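Transmembrane oligosaccharyl transferase, putative (Archaeoglobus fulgidus, PDB 3VGP) is a putative archaeal membrane enzyme of the AglB family, represented here by its C-terminal globular domain, a mixed alpha/beta fold. Local coordinates at residues K72-A77 against E142-F147; N126-N129 against L133-L136. The protein carries 1 engineered substitution. All coordinates share one frame; numbering follows the deposited sequence.

Interaction 1. Residues K72-A77 against E142-F147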
loop_
_atom_site.group_PDB
_atom_site.type_symbol
_atom_site.label_atom_id
_atom_site.label_comp_id
_atom_site.label_asym_id
_atom_site.label_seq_id
_atom_site.Cartn_x
_atom_site.Cartn_y
_atom_site.Cartn_z
ATOM N N LYS A 72 -9.800 -3.037 -9.494
ATOM C CA LYS A 72 -9.584 -3.793 -10.724
ATOM C C LYS A 72 -9.066 -2.889 -11.839
ATOM O O LYS A 72 -8.452 -3.362 -12.797
ATOM C CB LYS A 72 -10.886 -4.466 -11.165
ATOM C CG LYS A 72 -11.343 -5.596 -10.248
ATOM C CD LYS A 72 -10.365 -6.765 -10.291
ATOM C CE LYS A 72 -10.780 -7.894 -9.353
ATOM N NZ LYS A 72 -12.112 -8.466 -9.706
ATOM N N SER A 73 -9.319 -1.590 -11.716
ATOM C CA SER A 73 -8.867 -0.633 -12.721
ATOM C C SER A 73 -7.915 0.382 -12.105
ATOM O O SER A 73 -8.126 0.849 -10.987
ATOM C CB SER A 73 -10.060 0.101 -13.344
ATOM O OG SER A 73 -10.588 1.078 -12.464
ATOM N N GLU A 74 -6.865 0.721 -12.840
ATOM C CA GLU A 74 -5.888 1.683 -12.351
ATOM C C GLU A 74 -6.537 3.038 -12.080
ATOM O O GLU A 74 -6.107 3.773 -11.194
ATOM C CB GLU A 74 -4.748 1.838 -13.362
ATOM C CG GLU A 74 -3.722 2.882 -12.958
ATOM C CD GLU A 74 -2.508 2.915 -13.870
ATOM O OE1 GLU A 74 -2.643 2.609 -15.073
ATOM O OE2 GLU A 74 -1.417 3.271 -13.381
ATOM N N ASP A 75 -7.572 3.367 -12.849
ATOM C CA ASP A 75 -8.274 4.635 -12.674
ATOM C C ASP A 75 -8.844 4.784 -11.268
ATOM O O ASP A 75 -8.789 5.863 -10.679
ATOM C CB ASP A 75 -9.394 4.767 -13.707
ATOM C CG ASP A 75 -9.018 5.678 -14.854
ATOM O OD1 ASP A 75 -7.992 5.416 -15.517
ATOM O OD2 ASP A 75 -9.747 6.666 -15.087
ATOM N N GLU A 76 -9.384 3.696 -10.728
ATOM C CA GLU A 76 -9.952 3.714 -9.384
ATOM C C GLU A 76 -8.845 3.818 -8.338
ATOM O O GLU A 76 -8.991 4.502 -7.323
ATOM C CB GLU A 76 -10.774 2.450 -9.142
ATOM N N ALA A 77 -7.736 3.130 -8.588
ATOM C CA ALA A 77 -6.612 3.145 -7.662
ATOM C C ALA A 77 -5.973 4.529 -7.585
ATOM O O ALA A 77 -5.746 5.052 -6.497
ATOM C CB ALA A 77 -5.573 2.110 -8.086
ATOM N N GLU A 142 4.832 -2.585 -14.706
ATOM C CA GLU A 142 5.194 -2.451 -16.112
ATOM C C GLU A 142 3.995 -2.049 -16.959
ATOM O O GLU A 142 4.142 -1.340 -17.956
ATOM C CB GLU A 142 5.783 -3.758 -16.625
ATOM N N ASN A 143 2.810 -2.500 -16.560
ATOM C CA ASN A 143 1.588 -2.198 -17.292
ATOM C C ASN A 143 0.717 -1.152 -16.615
ATOM O O ASN A 143 -0.484 -1.079 -16.866
ATOM C CB ASN A 143 0.784 -3.481 -17.507
ATOM C CG ASN A 143 1.567 -4.529 -18.253
ATOM O OD1 ASN A 143 2.310 -4.213 -19.178
ATOM N ND2 ASN A 143 1.410 -5.787 -17.858
ATOM N N LEU A 144 1.326 -0.350 -15.749
ATOM C CA LEU A 144 0.614 0.716 -15.051
ATOM C C LEU A 144 1.221 2.042 -15.496
ATOM O O LEU A 144 2.438 2.192 -15.511
ATOM C CB LEU A 144 0.761 0.556 -13.540
ATOM C CG LEU A 144 0.094 -0.675 -12.924
ATOM C CD1 LEU A 144 0.408 -0.737 -11.439
ATOM C CD2 LEU A 144 -1.401 -0.615 -13.150
ATOM N N THR A 145 0.375 3.002 -15.854
ATOM C CA THR A 145 0.875 4.292 -16.320
ATOM C C THR A 145 1.106 5.328 -15.223
ATOM O O THR A 145 1.857 6.280 -15.423
ATOM C CB THR A 145 -0.081 4.920 -17.360
ATOM O OG1 THR A 145 -1.288 5.339 -16.714
ATOM C CG2 THR A 145 -0.425 3.905 -18.445
ATOM N N HIS A 146 0.475 5.143 -14.068
ATOM C CA HIS A 146 0.604 6.108 -12.981
ATOM C C HIS A 146 1.485 5.675 -11.815
ATOM O O HIS A 146 1.553 6.368 -10.802
ATOM C CB HIS A 146 -0.782 6.471 -12.444
ATOM C CG HIS A 146 -1.694 7.059 -13.473
ATOM N ND1 HIS A 146 -1.469 8.290 -14.051
ATOM C CD2 HIS A 146 -2.823 6.576 -14.043
ATOM C CE1 HIS A 146 -2.418 8.540 -14.934
ATOM N NE2 HIS A 146 -3.254 7.516 -14.948
ATOM N N PHE A 147 2.165 4.544 -11.958
ATOM C CA PHE A 147 3.018 4.040 -10.888
ATOM C C PHE A 147 4.349 3.544 -11.422
ATOM O O PHE A 147 4.400 2.856 -12.438
ATOM C CB PHE A 147 2.299 2.903 -10.155
ATOM C CG PHE A 147 0.971 3.305 -9.591
ATOM C CD1 PHE A 147 0.888 3.930 -8.357
ATOM C CD2 PHE A 147 -0.197 3.106 -10.322
ATOM C CE1 PHE A 147 -0.338 4.358 -7.853
ATOM C CE2 PHE A 147 -1.426 3.529 -9.831
ATOM C CZ PHE A 147 -1.500 4.157 -8.593
#
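The Glu74 carboxylate slides up to the edge of the Phe147 ring, with OE2 3.3 Å from Phe147 CD2 and the two planes only 23° apart, a setting in which the ring C-H groups would probably suit a negative charge. Glu74 CG also lies in the plane of that ring, at its edge. The His146 ring likewise takes Glu74 CG at its edge and in its plane, but it is turned steeply against the carboxylate. One face of the imidazole carries Thr145 OG1, offset toward the rim.

Two backbone donors in succession hold the carboxylate. Thr145 N gives a nearly straight bond of 3.1 Å to Glu74 OE1, which accepts through its syn lone pair. His146 N reaches Glu74 OE2 at 2.7 Å, again from the syn side but 34° out of the carboxylate plane. Thr145 OG1 adds a weak hydrogen bond to Glu74 OE1, 3.5 Å long. With both oxygens gripped, rotation of the carboxylate is largely fixed. Glu74 can span the gap because its CG stands anti to the backbone N (chi1 177°) and the chain runs on extended from there. Leu144 closes in alongside, its CD2 3.8 Å from Glu74 CD and its CB 3.5 Å from Glu74 OE2.

Glu74 is the first residue of helix 74-84, right after Ser73 at the N-cap, whose OG accepts a weak capping bond from Glu76 N. The contact thus pins the start of this helix to the loop that leads out of helix 132-138. His146 and Phe147 also pack on Ile78, one turn further along, and His146 bonds through its backbone to Val162, just where the loop passes into strand 147-153 at the border of the sheet.

Interaction 2. Residues N126-N129 against L133-L136; sequences NFFN and LYRL
Tyr134 turns one face of its ring to Asn129, and two oxygens of that residue lie on this side. The backbone Asn129 O stands over the face, 3.4 Å above the ring plane and offset toward the rim, coming within 3.5 Å of Tyr134 CG. The side-chain Asn129 OD1 is on the same side of the ring but beyond its rim, 3.4 Å from both Tyr134 CD1 and Tyr134 CE1, with the amide turned 73° from the ring plane. Asn129 keeps its CG beside its own backbone N (chi1 -65°), which turns the amide so that OD1 reaches those two ring carbons.

Phe128 and Tyr134 make the other choice: each sends its ring off anti to the backbone N, and for Tyr134 (chi1 173°) this carries the ring across to residues 128-129. The two aromatic side chains cross at about a right angle. Phe128 CE2 comes to the edge of the tyrosine ring, 3.8 Å from Tyr134 CD1, while Tyr134 CB sits over a face of the phenylalanine, near its rim. The backbone is close here too, Phe128 O being 3.3 Å from Tyr134 CB. At the neighbouring corner of the ring, across CZ, Phe128 CE1 meets Leu133 CD2 at 3.7 Å, near the ring plane, and Leu133 CG is equally near. Apolar packing of Phe128 on Leu133 and Tyr134 is thus joined by carbonyl and amide oxygens of 128-129 lying against the tyrosine.

Helices 121-129 and 132-138 are joined by a very short link, and Thr131 OG1 within it bonds to both Phe128 O and Tyr134 N. Phe128 stacks edge-to-face on Phe105 of helix 105-111, and Leu133 touches that same phenylalanine as well as Phe69 of helix 58-69, so this helical corner is buried on the side of those two helices.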
loop_
_atom_site.group_PDB
_atom_site.type_symbol
_atom_site.label_atom_id
_atom_site.label_comp_id
_atom_site.label_asym_id
_atom_site.label_seq_id
_atom_site.Cartn_x
_atom_site.Cartn_y
_atom_site.Cartn_z
ATOM N N ASN A 126 -7.831 -15.953 -8.352
ATOM C CA ASN A 126 -8.285 -15.341 -9.589
ATOM C C ASN A 126 -8.617 -13.864 -9.359
ATOM O O ASN A 126 -8.298 -13.011 -10.188
ATOM C CB ASN A 126 -9.507 -16.088 -10.127
ATOM C CG ASN A 126 -9.944 -15.578 -11.479
ATOM O OD1 ASN A 126 -9.148 -15.521 -12.417
ATOM N ND2 ASN A 126 -11.213 -15.203 -11.590
ATOM N N PHE A 127 -9.254 -13.565 -8.230
ATOM C CA PHE A 127 -9.602 -12.187 -7.900
ATOM C C PHE A 127 -8.303 -11.396 -7.806
ATOM O O PHE A 127 -8.147 -10.355 -8.442
ATOM C CB PHE A 127 -10.327 -12.116 -6.550
ATOM C CG PHE A 127 -10.811 -10.736 -6.191
ATOM C CD1 PHE A 127 -12.056 -10.287 -6.622
ATOM C CD2 PHE A 127 -10.014 -9.879 -5.438
ATOM C CE1 PHE A 127 -12.500 -9.003 -6.307
ATOM C CE2 PHE A 127 -10.447 -8.593 -5.119
ATOM C CZ PHE A 127 -11.694 -8.155 -5.555
ATOM N N PHE A 128 -7.373 -11.903 -7.005
ATOM C CA PHE A 128 -6.081 -11.250 -6.819
ATOM C C PHE A 128 -5.378 -10.938 -8.143
ATOM O O PHE A 128 -4.869 -9.836 -8.340
ATOM C CB PHE A 128 -5.159 -12.126 -5.964
ATOM C CG PHE A 128 -3.769 -11.581 -5.836
ATOM C CD1 PHE A 128 -3.502 -10.522 -4.974
ATOM C CD2 PHE A 128 -2.740 -12.069 -6.636
ATOM C CE1 PHE A 128 -2.238 -9.956 -4.916
ATOM C CE2 PHE A 128 -1.471 -11.503 -6.584
ATOM C CZ PHE A 128 -1.223 -10.442 -5.722
ATOM N N ASN A 129 -5.355 -11.903 -9.057
ATOM C CA ASN A 129 -4.677 -11.694 -10.333
ATOM C C ASN A 129 -5.230 -10.576 -11.214
ATOM O O ASN A 129 -4.560 -10.147 -12.155
ATOM C CB ASN A 129 -4.631 -12.997 -11.134
ATOM C CG ASN A 129 -3.780 -14.063 -10.467
ATOM O OD1 ASN A 129 -2.855 -13.758 -9.710
ATOM N ND2 ASN A 129 -4.077 -15.322 -10.760
ATOM N N LEU A 133 -3.014 -4.426 -7.334
ATOM C CA LEU A 133 -1.932 -4.961 -6.509
ATOM C C LEU A 133 -1.137 -5.988 -7.311
ATOM O O LEU A 133 0.095 -6.048 -7.217
ATOM C CB LEU A 133 -2.482 -5.609 -5.230
ATOM C CG LEU A 133 -1.490 -6.370 -4.338
ATOM C CD1 LEU A 133 -0.250 -5.527 -4.029
ATOM C CD2 LEU A 133 -2.193 -6.771 -3.050
ATOM N N TYR A 134 -1.833 -6.803 -8.099
ATOM C CA TYR A 134 -1.139 -7.798 -8.912
ATOM C C TYR A 134 -0.240 -7.064 -9.904
ATOM O O TYR A 134 0.937 -7.394 -10.060
ATOM C CB TYR A 134 -2.137 -8.667 -9.689
ATOM C CG TYR A 134 -1.464 -9.607 -10.671
ATOM C CD1 TYR A 134 -1.126 -10.911 -10.302
ATOM C CD2 TYR A 134 -1.128 -9.177 -11.953
ATOM C CE1 TYR A 134 -0.464 -11.764 -11.188
ATOM C CE2 TYR A 134 -0.466 -10.019 -12.848
ATOM C CZ TYR A 134 -0.139 -11.310 -12.456
ATOM O OH TYR A 134 0.505 -12.146 -13.340
ATOM N N ARG A 135 -0.800 -6.062 -10.574
ATOM C CA ARG A 135 -0.041 -5.298 -11.553
ATOM C C ARG A 135 1.130 -4.545 -10.940
ATOM O O ARG A 135 2.095 -4.228 -11.631
ATOM C CB ARG A 135 -0.968 -4.351 -12.310
ATOM C CG ARG A 135 -1.620 -5.021 -13.513
ATOM C CD ARG A 135 -2.815 -4.242 -13.996
ATOM N NE ARG A 135 -3.977 -4.490 -13.152
ATOM C CZ ARG A 135 -5.118 -3.817 -13.239
ATOM N NH1 ARG A 135 -5.250 -2.847 -14.134
ATOM N NH2 ARG A 135 -6.124 -4.119 -12.435
ATOM N N LEU A 136 1.047 -4.254 -9.646
ATOM C CA LEU A 136 2.151 -3.580 -8.976
ATOM C C LEU A 136 3.230 -4.596 -8.612
ATOM O O LEU A 136 4.321 -4.609 -9.187
ATOM C CB LEU A 136 1.676 -2.879 -7.691
ATOM C CG LEU A 136 0.840 -1.607 -7.840
ATOM C CD1 LEU A 136 0.203 -1.232 -6.515
ATOM C CD2 LEU A 136 1.739 -0.481 -8.326
#

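The two interactions lie about 11 Å apart, centre to centre, and helix 132-138 is what ties them together. Along the chain interaction 2 is nested inside the loop that interaction 1 closes: residues 72-77 come first, then the corner between helices 121-129 and 132-138, then 142-147. The sites also touch directly. Arg135 NH2 probably bonds to Lys72 O, just ahead of helix 74-84, and Leu144 packs with its CD1 3.4 Å from Leu136 CD2. Helix 132-138 is thereby held against both segments of interaction 1, so that this helix, the start of helix 74-84 and the 142-147 loop leading into edge strand 147-153 pack together.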